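Local coordinates for protein MIP07328p (Drosophila melanogaster, PDB 6FKK) that probably acts as a transmembrane axon guidance cue, a semaphorin with chemorepellent activity that binds semaphorin receptors through its extracellular part, at residues K15-F20 and S472-H477; L182-Y187 and K245-F250; G238-H243 and I353-I358; V405-T410 and L453-S458. All coordinates share one frame; numbering follows the deposited sequence.

Contact 1 (K15-F20 and S472-H477); sequences KVLAHF and SVPLHH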
loop_
_atom_site.group_PDB
_atom_site.type_symbol
_atom_site.label_atom_id
_atom_site.label_comp_id
_atom_site.label_asym_id
_atom_site.label_seq_id
_atom_site.Cartn_x
_atom_site.Cartn_y
_atom_site.Cartn_z
ATOM N N LYS A 15 3.554 6.159 -24.023
ATOM C CA LYS A 15 2.851 7.298 -24.613
ATOM C C LYS A 15 2.182 8.101 -23.505
ATOM O O LYS A 15 1.118 7.730 -23.006
ATOM C CB LYS A 15 1.829 6.814 -25.636
ATOM C CG LYS A 15 1.069 7.927 -26.343
ATOM C CD LYS A 15 1.990 8.758 -27.221
ATOM C CE LYS A 15 1.220 9.849 -27.948
ATOM N NZ LYS A 15 2.106 10.674 -28.816
ATOM N N VAL A 16 2.805 9.214 -23.116
ATOM C CA VAL A 16 2.263 10.057 -22.056
ATOM C C VAL A 16 1.029 10.784 -22.575
ATOM O O VAL A 16 1.086 11.495 -23.585
ATOM C CB VAL A 16 3.318 11.048 -21.549
ATOM C CG1 VAL A 16 2.679 12.082 -20.631
ATOM C CG2 VAL A 16 4.432 10.308 -20.829
ATOM N N LEU A 17 -0.095 10.610 -21.880
ATOM C CA LEU A 17 -1.346 11.252 -22.265
ATOM C C LEU A 17 -1.466 12.660 -21.687
ATOM O O LEU A 17 -1.740 13.614 -22.420
ATOM C CB LEU A 17 -2.536 10.393 -21.825
ATOM C CG LEU A 17 -2.614 8.980 -22.409
ATOM C CD1 LEU A 17 -3.897 8.283 -21.973
ATOM C CD2 LEU A 17 -2.502 9.013 -23.927
ATOM N N ALA A 18 -1.266 12.804 -20.379
ATOM C CA ALA A 18 -1.362 14.104 -19.732
ATOM C C ALA A 18 -0.348 14.169 -18.600
ATOM O O ALA A 18 0.157 13.145 -18.134
ATOM C CB ALA A 18 -2.779 14.368 -19.208
ATOM N N HIS A 19 -0.055 15.390 -18.160
ATOM C CA HIS A 19 0.913 15.600 -17.094
ATOM C C HIS A 19 0.488 16.791 -16.248
ATOM O O HIS A 19 -0.001 17.794 -16.775
ATOM C CB HIS A 19 2.322 15.820 -17.660
ATOM C CG HIS A 19 2.427 16.997 -18.579
ATOM N ND1 HIS A 19 2.816 18.245 -18.147
ATOM C CD2 HIS A 19 2.186 17.115 -19.906
ATOM C CE1 HIS A 19 2.815 19.082 -19.169
ATOM N NE2 HIS A 19 2.437 18.422 -20.248
ATOM N N PHE A 20 0.669 16.663 -14.935
ATOM C CA PHE A 20 0.405 17.727 -13.970
ATOM C C PHE A 20 1.703 17.975 -13.211
ATOM O O PHE A 20 2.110 17.149 -12.389
ATOM C CB PHE A 20 -0.732 17.338 -13.023
ATOM C CG PHE A 20 -1.034 18.372 -11.974
ATOM C CD1 PHE A 20 -1.933 19.393 -12.230
ATOM C CD2 PHE A 20 -0.431 18.313 -10.728
ATOM C CE1 PHE A 20 -2.218 20.343 -11.265
ATOM C CE2 PHE A 20 -0.710 19.260 -9.760
ATOM C CZ PHE A 20 -1.606 20.276 -10.029
ATOM N N SER A 472 -0.119 10.767 -16.692
ATOM C CA SER A 472 -1.178 9.864 -17.120
ATOM C C SER A 472 -0.706 9.072 -18.334
ATOM O O SER A 472 -0.357 9.656 -19.363
ATOM C CB SER A 472 -2.449 10.644 -17.450
ATOM O OG SER A 472 -3.488 9.779 -17.870
ATOM N N VAL A 473 -0.692 7.748 -18.210
ATOM C CA VAL A 473 -0.368 6.860 -19.325
ATOM C C VAL A 473 -1.519 5.874 -19.485
ATOM O O VAL A 473 -2.259 5.629 -18.520
ATOM C CB VAL A 473 0.973 6.140 -19.100
ATOM C CG1 VAL A 473 2.099 7.157 -18.947
ATOM C CG2 VAL A 473 0.896 5.230 -17.884
ATOM N N PRO A 474 -1.730 5.302 -20.672
ATOM C CA PRO A 474 -2.886 4.414 -20.859
ATOM C C PRO A 474 -2.810 3.179 -19.969
ATOM O O PRO A 474 -1.760 2.544 -19.839
ATOM C CB PRO A 474 -2.817 4.047 -22.345
ATOM C CG PRO A 474 -1.402 4.283 -22.744
ATOM C CD PRO A 474 -0.974 5.471 -21.924
ATOM N N LEU A 475 -3.950 2.838 -19.365
ATOM C CA LEU A 475 -4.021 1.647 -18.523
ATOM C C LEU A 475 -3.831 0.374 -19.339
ATOM O O LEU A 475 -3.267 -0.605 -18.838
ATOM C CB LEU A 475 -5.358 1.611 -17.782
ATOM C CG LEU A 475 -5.552 0.527 -16.722
ATOM C CD1 LEU A 475 -4.738 0.839 -15.474
ATOM C CD2 LEU A 475 -7.025 0.371 -16.385
ATOM N N HIS A 476 -4.292 0.369 -20.587
ATOM C CA HIS A 476 -4.126 -0.768 -21.480
ATOM C C HIS A 476 -3.861 -0.245 -22.882
ATOM O O HIS A 476 -4.582 0.633 -23.365
ATOM C CB HIS A 476 -5.364 -1.672 -21.468
ATOM C CG HIS A 476 -5.641 -2.300 -20.138
ATOM N ND1 HIS A 476 -4.966 -3.414 -19.687
ATOM C CD2 HIS A 476 -6.523 -1.976 -19.164
ATOM C CE1 HIS A 476 -5.419 -3.748 -18.492
ATOM N NE2 HIS A 476 -6.364 -2.890 -18.151
ATOM N N HIS A 477 -2.827 -0.784 -23.528
ATOM C CA HIS A 477 -2.357 -0.276 -24.811
ATOM C C HIS A 477 -3.016 -0.962 -26.001
ATOM O O HIS A 477 -2.371 -1.117 -27.047
ATOM C CB HIS A 477 -0.836 -0.416 -24.904
ATOM C CG HIS A 477 -0.105 0.082 -23.696
ATOM N ND1 HIS A 477 0.238 1.406 -23.528
ATOM C CD2 HIS A 477 0.357 -0.569 -22.603
ATOM C CE1 HIS A 477 0.876 1.550 -22.380
ATOM N NE2 HIS A 477 0.961 0.368 -21.799
#
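Two residues, L17 and A18, sit opposite the single residue S472, a classic beta bulge at the edge of a propeller blade. The extracellular Sema domain is a seven-bladed beta-propeller, and here its two ends meet. Strand 18-21, from the start of the chain, lies antiparallel to strand 469-474. Beyond strand 469-474 come strands 461-465 and 452-456. The N-terminal strand is thus the outer strand of a blade otherwise built from the end of the domain. This is the closure of the ring often called velcro.

A18 and S472 are the hydrogen-bonded pair. S472 N gives an almost straight bond (174°) to A18 O at 2.8 Å. S472 O takes L17 N at 2.7 Å and A18 N weakly at 3.4 Å, so one carbonyl serves both residues of the bulge.

L17 starts toward the second strand. Its CG stands opposite the carbonyl carbon (chi1 -60°), which lays the branch beside the proline ring. L17 CG comes to 3.9 Å from P474 CD, and the two side chains cross at a slant. A18 CB and S472 CB sit on one face of the sheet, 4.1 Å apart. S472 is buried; its OG, turned anti to the backbone N (chi1 180°), is hydrogen-bonded to S461 OG on the next strand. V16 sets out away from the partner strand. It still meets V473 lightly, CG2 to CG1 at 4.3 Å. P474, whose N carries no hydrogen, rests its ring carbon CD beside K15 O, 3.3 Å away.

Contact 2 (L182-Y187 and K245-F250); sequences LRTEQY and KSWTSF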
loop_
_atom_site.group_PDB
_atom_site.type_symbol
_atom_site.label_atom_id
_atom_site.label_comp_id
_atom_site.label_asym_id
_atom_site.label_seq_id
_atom_site.Cartn_x
_atom_site.Cartn_y
_atom_site.Cartn_z
ATOM N N LEU A 182 -6.079 6.810 22.710
ATOM C CA LEU A 182 -5.601 5.445 22.900
ATOM C C LEU A 182 -4.353 5.264 22.050
ATOM O O LEU A 182 -4.412 5.405 20.825
ATOM C CB LEU A 182 -6.667 4.415 22.515
ATOM C CG LEU A 182 -7.763 4.125 23.541
ATOM C CD1 LEU A 182 -8.738 3.089 23.003
ATOM C CD2 LEU A 182 -7.151 3.659 24.851
ATOM N N ARG A 183 -3.228 4.956 22.693
ATOM C CA ARG A 183 -1.954 4.888 21.995
ATOM C C ARG A 183 -1.182 3.649 22.424
ATOM O O ARG A 183 -1.401 3.092 23.503
ATOM C CB ARG A 183 -1.099 6.136 22.250
ATOM C CG ARG A 183 -0.624 6.275 23.688
ATOM C CD ARG A 183 0.580 7.197 23.779
ATOM N NE ARG A 183 1.757 6.606 23.147
ATOM C CZ ARG A 183 2.897 7.255 22.932
ATOM N NH1 ARG A 183 3.017 8.525 23.293
ATOM N NH2 ARG A 183 3.915 6.636 22.349
ATOM N N THR A 184 -0.264 3.231 21.557
ATOM C CA THR A 184 0.663 2.167 21.893
ATOM C C THR A 184 1.635 2.633 22.976
ATOM O O THR A 184 1.848 3.831 23.184
ATOM C CB THR A 184 1.434 1.716 20.654
ATOM O OG1 THR A 184 2.006 2.860 20.007
ATOM C CG2 THR A 184 0.506 1.003 19.687
ATOM N N GLU A 185 2.228 1.662 23.667
ATOM C CA GLU A 185 3.067 1.964 24.820
ATOM C C GLU A 185 4.289 2.770 24.404
ATOM O O GLU A 185 5.053 2.355 23.526
ATOM C CB GLU A 185 3.488 0.671 25.518
ATOM C CG GLU A 185 2.330 -0.160 26.065
ATOM C CD GLU A 185 1.580 0.528 27.196
ATOM O OE1 GLU A 185 0.864 1.518 26.934
ATOM O OE2 GLU A 185 1.707 0.076 28.353
ATOM N N GLN A 186 4.468 3.922 25.041
ATOM C CA GLN A 186 5.553 4.826 24.688
ATOM C C GLN A 186 6.899 4.241 25.100
ATOM O O GLN A 186 7.047 3.702 26.200
ATOM C CB GLN A 186 5.336 6.181 25.358
ATOM C CG GLN A 186 6.393 7.218 25.039
ATOM C CD GLN A 186 6.204 8.503 25.822
ATOM O OE1 GLN A 186 5.748 8.489 26.968
ATOM N NE2 GLN A 186 6.551 9.623 25.206
ATOM N N TYR A 187 7.879 4.347 24.199
ATOM C CA TYR A 187 9.248 3.890 24.448
ATOM C C TYR A 187 9.303 2.394 24.756
ATOM O O TYR A 187 10.179 1.931 25.490
ATOM C CB TYR A 187 9.909 4.692 25.575
ATOM C CG TYR A 187 9.927 6.191 25.349
ATOM C CD1 TYR A 187 9.972 6.721 24.063
ATOM C CD2 TYR A 187 9.894 7.077 26.421
ATOM C CE1 TYR A 187 9.985 8.091 23.852
ATOM C CE2 TYR A 187 9.907 8.448 26.221
ATOM C CZ TYR A 187 9.953 8.949 24.935
ATOM O OH TYR A 187 9.966 10.311 24.730
ATOM N N LYS A 245 -5.422 4.650 28.722
ATOM C CA LYS A 245 -4.942 5.397 27.567
ATOM C C LYS A 245 -4.170 4.528 26.583
ATOM O O LYS A 245 -3.560 5.059 25.649
ATOM C CB LYS A 245 -4.069 6.569 28.016
ATOM C CG LYS A 245 -4.820 7.681 28.725
ATOM C CD LYS A 245 -3.896 8.856 29.004
ATOM C CE LYS A 245 -4.640 10.015 29.645
ATOM N NZ LYS A 245 -3.754 11.192 29.853
ATOM N N SER A 246 -4.180 3.210 26.766
ATOM C CA SER A 246 -3.436 2.294 25.916
ATOM C C SER A 246 -4.374 1.256 25.316
ATOM O O SER A 246 -5.433 0.955 25.874
ATOM C CB SER A 246 -2.316 1.597 26.700
ATOM O OG SER A 246 -2.804 1.042 27.910
ATOM N N TRP A 247 -3.978 0.713 24.167
ATOM C CA TRP A 247 -4.771 -0.323 23.526
ATOM C C TRP A 247 -4.806 -1.579 24.386
ATOM O O TRP A 247 -3.870 -1.881 25.131
ATOM C CB TRP A 247 -4.199 -0.673 22.150
ATOM C CG TRP A 247 -4.156 0.454 21.163
ATOM C CD1 TRP A 247 -3.079 1.237 20.859
ATOM C CD2 TRP A 247 -5.227 0.905 20.327
ATOM N NE1 TRP A 247 -3.417 2.152 19.891
ATOM C CE2 TRP A 247 -4.731 1.968 19.548
ATOM C CE3 TRP A 247 -6.560 0.514 20.164
ATOM C CZ2 TRP A 247 -5.519 2.648 18.623
ATOM C CZ3 TRP A 247 -7.341 1.189 19.244
ATOM C CH2 TRP A 247 -6.819 2.243 18.486
ATOM N N THR A 248 -5.911 -2.316 24.279
ATOM C CA THR A 248 -6.024 -3.652 24.848
ATOM C C THR A 248 -6.185 -4.708 23.767
ATOM O O THR A 248 -6.467 -5.870 24.079
ATOM C CB THR A 248 -7.197 -3.724 25.825
ATOM O OG1 THR A 248 -8.415 -3.422 25.133
ATOM C CG2 THR A 248 -7.002 -2.730 26.954
ATOM N N SER A 249 -6.004 -4.330 22.500
ATOM C CA SER A 249 -6.223 -5.246 21.389
ATOM C C SER A 249 -5.123 -5.153 20.339
ATOM O O SER A 249 -5.342 -5.556 19.191
ATOM C CB SER A 249 -7.577 -4.973 20.731
ATOM O OG SER A 249 -7.610 -3.670 20.176
ATOM N N PHE A 250 -3.951 -4.628 20.690
ATOM C CA PHE A 250 -2.872 -4.481 19.722
ATOM C C PHE A 250 -2.128 -5.800 19.571
ATOM O O PHE A 250 -1.514 -6.290 20.526
ATOM C CB PHE A 250 -1.911 -3.371 20.143
ATOM C CG PHE A 250 -0.783 -3.147 19.170
ATOM C CD1 PHE A 250 -0.961 -2.339 18.058
ATOM C CD2 PHE A 250 0.451 -3.743 19.366
ATOM C CE1 PHE A 250 0.073 -2.130 17.161
ATOM C CE2 PHE A 250 1.489 -3.538 18.473
ATOM C CZ PHE A 250 1.297 -2.729 17.369
#
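L182 and K245 bring their CA atoms to 4.7 Å, although neither loop forms regular strand. One backbone bond joins them: R183 N donates to K245 O at 3.0 Å. The loop 182-187 precedes strand 196-203 of the Sema propeller, and 245-250 leads into strand 251-259.

The loop 182-187 meets the W247 indole at one face and one edge. L182 CB lies over the six-membered ring, 4.3 Å from its centroid and 7° off the normal, a CH-pi contact. T184 CA sits at the indole edge, in its plane. The methyl of T184 touches two rings: CG2 is 3.8 Å from W247 CD1 and also rests over the face of F250, 4.2 Å from the centroid. At the polar end W247 NE1 is hydrogen-bonded to I177 O. Putting an alanine in place of W247 would probably open a gap between L182 and T184 and leave I177 O without this donor.

E185 bends at chi2 (-66°), which turns its carboxylate back toward S246. OE2 forms a salt bridge with K359, whose NZ also bonds S246 OG. R183 NE binds T184 O at 2.8 Å, and its NH2 pairs with D174. The centre is buried and mostly apolar, with its indole N-H satisfied. The charges round it are paired: K359 reaches both loops, through E185 and S246, and D174 takes R183.

Contact 3 (G238-H243 and I353-I358); sequences GGPYSH and IAVNFI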
loop_
_atom_site.group_PDB
_atom_site.type_symbol
_atom_site.label_atom_id
_atom_site.label_comp_id
_atom_site.label_asym_id
_atom_site.label_seq_id
_atom_site.Cartn_x
_atom_site.Cartn_y
_atom_site.Cartn_z
ATOM N N GLY A 238 -9.912 1.099 25.847
ATOM C CA GLY A 238 -8.829 1.056 26.805
ATOM C C GLY A 238 -9.091 0.060 27.918
ATOM O O GLY A 238 -10.138 -0.585 27.999
ATOM N N GLY A 239 -8.103 -0.063 28.800
ATOM C CA GLY A 239 -8.189 -0.974 29.915
ATOM C C GLY A 239 -8.491 -0.270 31.221
ATOM O O GLY A 239 -8.774 0.933 31.259
ATOM N N PRO A 240 -8.432 -1.009 32.323
ATOM C CA PRO A 240 -8.742 -0.420 33.626
ATOM C C PRO A 240 -7.579 0.384 34.182
ATOM O O PRO A 240 -6.407 0.086 33.937
ATOM C CB PRO A 240 -9.023 -1.646 34.501
ATOM C CG PRO A 240 -8.133 -2.693 33.922
ATOM C CD PRO A 240 -8.122 -2.446 32.429
ATOM N N TYR A 241 -7.931 1.426 34.936
ATOM C CA TYR A 241 -6.986 2.218 35.731
ATOM C C TYR A 241 -5.934 2.814 34.803
ATOM O O TYR A 241 -6.308 3.541 33.866
ATOM C CB TYR A 241 -6.457 1.334 36.863
ATOM C CG TYR A 241 -7.533 0.847 37.808
ATOM C CD1 TYR A 241 -8.710 1.565 37.981
ATOM C CD2 TYR A 241 -7.374 -0.331 38.527
ATOM C CE1 TYR A 241 -9.698 1.126 38.842
ATOM C CE2 TYR A 241 -8.358 -0.779 39.393
ATOM C CZ TYR A 241 -9.517 -0.046 39.546
ATOM O OH TYR A 241 -10.498 -0.486 40.407
ATOM N N SER A 242 -4.641 2.550 35.007
ATOM C CA SER A 242 -3.592 3.171 34.207
ATOM C C SER A 242 -3.568 2.677 32.767
ATOM O O SER A 242 -2.886 3.285 31.933
ATOM C CB SER A 242 -2.229 2.933 34.863
ATOM O OG SER A 242 -2.083 1.582 35.266
ATOM N N HIS A 243 -4.284 1.603 32.452
ATOM C CA HIS A 243 -4.375 1.113 31.086
ATOM C C HIS A 243 -5.422 1.855 30.265
ATOM O O HIS A 243 -5.690 1.456 29.127
ATOM C CB HIS A 243 -4.690 -0.386 31.080
ATOM C CG HIS A 243 -3.796 -1.201 31.963
ATOM N ND1 HIS A 243 -2.515 -1.557 31.601
ATOM C CD2 HIS A 243 -4.005 -1.743 33.186
ATOM C CE1 HIS A 243 -1.970 -2.276 32.566
ATOM N NE2 HIS A 243 -2.853 -2.404 33.539
ATOM N N ILE A 353 -4.174 -8.258 34.585
ATOM C CA ILE A 353 -3.359 -9.382 34.139
ATOM C C ILE A 353 -3.595 -9.657 32.659
ATOM O O ILE A 353 -2.673 -10.037 31.929
ATOM C CB ILE A 353 -3.633 -10.626 35.008
ATOM C CG1 ILE A 353 -5.084 -11.099 34.868
ATOM C CG2 ILE A 353 -3.322 -10.332 36.465
ATOM C CD1 ILE A 353 -5.266 -12.293 33.942
ATOM N N ALA A 354 -4.828 -9.451 32.189
ATOM C CA ALA A 354 -5.133 -9.707 30.787
ATOM C C ALA A 354 -4.592 -8.599 29.893
ATOM O O ALA A 354 -4.143 -8.862 28.772
ATOM C CB ALA A 354 -6.642 -9.864 30.598
ATOM N N VAL A 355 -4.624 -7.354 30.373
ATOM C CA VAL A 355 -4.101 -6.245 29.582
ATOM C C VAL A 355 -2.579 -6.281 29.555
ATOM O O VAL A 355 -1.958 -6.067 28.505
ATOM C CB VAL A 355 -4.628 -4.904 30.124
ATOM C CG1 VAL A 355 -4.065 -3.746 29.314
ATOM C CG2 VAL A 355 -6.151 -4.882 30.101
ATOM N N ASN A 356 -1.949 -6.555 30.702
ATOM C CA ASN A 356 -0.494 -6.659 30.734
ATOM C C ASN A 356 0.006 -7.800 29.860
ATOM O O ASN A 356 1.104 -7.714 29.298
ATOM C CB ASN A 356 -0.000 -6.841 32.170
ATOM C CG ASN A 356 0.073 -5.532 32.934
ATOM O OD1 ASN A 356 0.998 -4.742 32.746
ATOM N ND2 ASN A 356 -0.899 -5.302 33.810
ATOM N N PHE A 357 -0.781 -8.870 29.725
ATOM C CA PHE A 357 -0.363 -9.993 28.892
ATOM C C PHE A 357 -0.239 -9.576 27.433
ATOM O O PHE A 357 0.790 -9.819 26.791
ATOM C CB PHE A 357 -1.348 -11.153 29.039
ATOM C CG PHE A 357 -0.992 -12.357 28.215
ATOM C CD1 PHE A 357 -0.169 -13.344 28.728
ATOM C CD2 PHE A 357 -1.481 -12.502 26.926
ATOM C CE1 PHE A 357 0.161 -14.452 27.973
ATOM C CE2 PHE A 357 -1.154 -13.607 26.167
ATOM C CZ PHE A 357 -0.333 -14.585 26.691
ATOM N N ILE A 358 -1.284 -8.948 26.886
ATOM C CA ILE A 358 -1.244 -8.544 25.487
ATOM C C ILE A 358 -0.233 -7.430 25.259
ATOM O O ILE A 358 0.249 -7.251 24.133
ATOM C CB ILE A 358 -2.649 -8.135 25.003
ATOM C CG1 ILE A 358 -2.698 -8.105 23.475
ATOM C CG2 ILE A 358 -3.051 -6.789 25.577
ATOM C CD1 ILE A 358 -4.052 -7.758 22.914
#
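V355 lies over the ring of H243, where a helix meets a turn of the Sema propeller. Helix 352-360 belongs to the long insertion between strands 298-305 and 377-380, consistent with the extrusion known from other semaphorins. The turn 238-243 lies between strands 225-233 and 251-259. It is closed on itself by G239 N to H243 O at 2.9 Å and H243 N to P240 O at 3.0 Å.

The tight part is V355 against the imidazole and P240. V355 CB stands over the centre of the imidazole, 4.2 Å from the centroid and 11° off the normal. V355 CG1, anti to its own backbone N (chi1 179°), runs against the ring 3.5 Å from H243 ND1. The other branch, CG2, touches P240 CD at 3.9 Å. G239, without a side chain, lies beside it. H243 ND1 is also hydrogen-bonded to K359 NZ. With an alanine here instead of H243, V355 would probably lose the flat surface it packs on, and K359 NZ this acceptor.

The looser side is at N356, which is partly exposed. No hydrogen bond crosses the contact. The N356 amide stands almost upright to the imidazole, with the planes 83° apart. N356 ND2 approaches H243 CE1 at 3.4 Å but gives its hydrogen bond to S352 O, one turn back in the helix.

Contact 4 (V405-T410 and L453-S458); sequences VIYSGT and LVISTS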
loop_
_atom_site.group_PDB
_atom_site.type_symbol
_atom_site.label_atom_id
_atom_site.label_comp_id
_atom_site.label_asym_id
_atom_site.label_seq_id
_atom_site.Cartn_x
_atom_site.Cartn_y
_atom_site.Cartn_z
ATOM N N VAL A 405 -4.794 -7.861 -13.344
ATOM C CA VAL A 405 -3.664 -7.190 -13.978
ATOM C C VAL A 405 -2.969 -6.340 -12.923
ATOM O O VAL A 405 -3.562 -5.405 -12.375
ATOM C CB VAL A 405 -4.115 -6.338 -15.171
ATOM C CG1 VAL A 405 -2.908 -5.717 -15.860
ATOM C CG2 VAL A 405 -4.909 -7.189 -16.144
ATOM N N ILE A 406 -1.716 -6.670 -12.631
ATOM C CA ILE A 406 -0.973 -6.054 -11.540
ATOM C C ILE A 406 0.004 -5.038 -12.112
ATOM O O ILE A 406 0.767 -5.346 -13.037
ATOM C CB ILE A 406 -0.239 -7.116 -10.704
ATOM C CG1 ILE A 406 -1.247 -8.112 -10.129
ATOM C CG2 ILE A 406 0.563 -6.457 -9.596
ATOM C CD1 ILE A 406 -0.627 -9.411 -9.672
ATOM N N TYR A 407 -0.014 -3.830 -11.558
ATOM C CA TYR A 407 0.869 -2.751 -11.971
ATOM C C TYR A 407 1.865 -2.457 -10.858
ATOM O O TYR A 407 1.492 -2.389 -9.682
ATOM C CB TYR A 407 0.073 -1.487 -12.308
ATOM C CG TYR A 407 -0.898 -1.652 -13.458
ATOM C CD1 TYR A 407 -2.109 -2.305 -13.283
ATOM C CD2 TYR A 407 -0.606 -1.145 -14.717
ATOM C CE1 TYR A 407 -2.998 -2.456 -14.329
ATOM C CE2 TYR A 407 -1.491 -1.290 -15.769
ATOM C CZ TYR A 407 -2.684 -1.948 -15.570
ATOM O OH TYR A 407 -3.570 -2.095 -16.613
ATOM N N SER A 408 3.129 -2.282 -11.231
ATOM C CA SER A 408 4.178 -2.020 -10.259
ATOM C C SER A 408 5.141 -0.983 -10.818
ATOM O O SER A 408 5.517 -1.044 -11.991
ATOM C CB SER A 408 4.933 -3.304 -9.896
ATOM O OG SER A 408 5.861 -3.074 -8.853
ATOM N N GLY A 409 5.533 -0.033 -9.972
ATOM C CA GLY A 409 6.474 0.993 -10.374
ATOM C C GLY A 409 7.835 0.837 -9.726
ATOM O O GLY A 409 7.974 0.119 -8.731
ATOM N N THR A 410 8.845 1.506 -10.273
ATOM C CA THR A 410 10.213 1.403 -9.789
ATOM C C THR A 410 10.735 2.776 -9.383
ATOM O O THR A 410 10.153 3.815 -9.707
ATOM C CB THR A 410 11.135 0.794 -10.856
ATOM O OG1 THR A 410 11.326 1.737 -11.920
ATOM C CG2 THR A 410 10.527 -0.476 -11.424
ATOM N N LEU A 453 0.696 4.815 -7.462
ATOM C CA LEU A 453 -0.002 4.491 -8.701
ATOM C C LEU A 453 -1.500 4.508 -8.441
ATOM O O LEU A 453 -1.973 3.885 -7.485
ATOM C CB LEU A 453 0.419 3.122 -9.245
ATOM C CG LEU A 453 1.854 2.975 -9.754
ATOM C CD1 LEU A 453 2.084 1.576 -10.303
ATOM C CD2 LEU A 453 2.155 4.026 -10.809
ATOM N N VAL A 454 -2.238 5.219 -9.289
ATOM C CA VAL A 454 -3.687 5.335 -9.185
ATOM C C VAL A 454 -4.296 4.844 -10.488
ATOM O O VAL A 454 -3.830 5.211 -11.574
ATOM C CB VAL A 454 -4.124 6.781 -8.888
ATOM C CG1 VAL A 454 -5.624 6.841 -8.631
ATOM C CG2 VAL A 454 -3.350 7.332 -7.704
ATOM N N ILE A 455 -5.338 4.025 -10.381
ATOM C CA ILE A 455 -5.958 3.383 -11.531
ATOM C C ILE A 455 -7.373 3.918 -11.692
ATOM O O ILE A 455 -8.175 3.868 -10.751
ATOM C CB ILE A 455 -5.969 1.854 -11.384
ATOM C CG1 ILE A 455 -4.571 1.284 -11.635
ATOM C CG2 ILE A 455 -6.990 1.237 -12.325
ATOM C CD1 ILE A 455 -4.527 -0.229 -11.620
ATOM N N SER A 456 -7.676 4.423 -12.885
ATOM C CA SER A 456 -9.031 4.808 -13.280
ATOM C C SER A 456 -9.429 3.904 -14.442
ATOM O O SER A 456 -8.994 4.115 -15.579
ATOM C CB SER A 456 -9.102 6.280 -13.668
ATOM O OG SER A 456 -10.402 6.613 -14.127
ATOM N N THR A 457 -10.255 2.897 -14.156
ATOM C CA THR A 457 -10.600 1.918 -15.181
ATOM C C THR A 457 -11.538 2.508 -16.226
ATOM O O THR A 457 -11.423 2.195 -17.417
ATOM C CB THR A 457 -11.229 0.684 -14.538
ATOM O OG1 THR A 457 -12.292 1.085 -13.665
ATOM C CG2 THR A 457 -10.188 -0.085 -13.746
ATOM N N SER A 458 -12.473 3.361 -15.801
ATOM C CA SER A 458 -13.451 3.907 -16.734
ATOM C C SER A 458 -12.798 4.806 -17.776
ATOM O O SER A 458 -13.246 4.842 -18.928
ATOM C CB SER A 458 -14.532 4.674 -15.973
ATOM O OG SER A 458 -13.996 5.839 -15.373
#
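G409 and L453 have the closest CA atoms, 7.5 Å apart, as strands 405-410 and 453-456 pass at an axis distance of 8.7 Å, running roughly antiparallel at 148°. No hydrogen bond joins them. The contact is made by side chains that reach across from two separate sheets.

With chi1 at -68° and the chain extended after it, L453 sends CD1 to the backbone of the other strand. The methyl lies 3.8 Å from G409 N and 4.0 Å from S408 C, and it also touches Y407 CB at 4.2 Å. At G409, which has no side chain, the leucine methyl meets bare backbone.

The two strands belong to neighbouring blades of the Sema propeller. Strand 402-410 pairs with strands 386-396 and 414-423. Strand 452-456 is the edge strand of the following blade, at the end nearer the propeller's centre, beside 461-465. The contact thus lies in the apolar layer between blades.

I455 carries the second half. Its CD1 meets the ring of Y407 at CD1, 3.6 Å away, and at CE1, 3.8 Å away. The methyl approaches the ring obliquely; the two side chains as a whole cross at about a right angle. L462, from strand 461-465, touches both Y407 and I455, and V464 of the same strand touches L453. The tyrosine ring is buried, yet its polar end has a partner: Y407 OH is hydrogen-bonded to L475 O, in the turn just after strand 469-474.

Overall arrangement
Contacts 1 and 4 share a blade: one adds its outer strand, the other packs its innermost strand against the preceding blade. Their centres are 11 Å apart. Contact 4 is the more central and buried, made by apolar side-chain atoms without a hydrogen bond between its segments, whereas contact 1 relies on backbone bonds and is partly exposed. Contacts 2 and 3 lie on the opposite side of the chain's centre from contact 1. Their centres are 9 Å apart, and T248 packs on G239 and I358 between them. K359 serves both, bonding E185 and S246 in contact 2 and H243 in contact 3. Contact 2 is buried with charges around it; contact 3 is farther out and partly exposed.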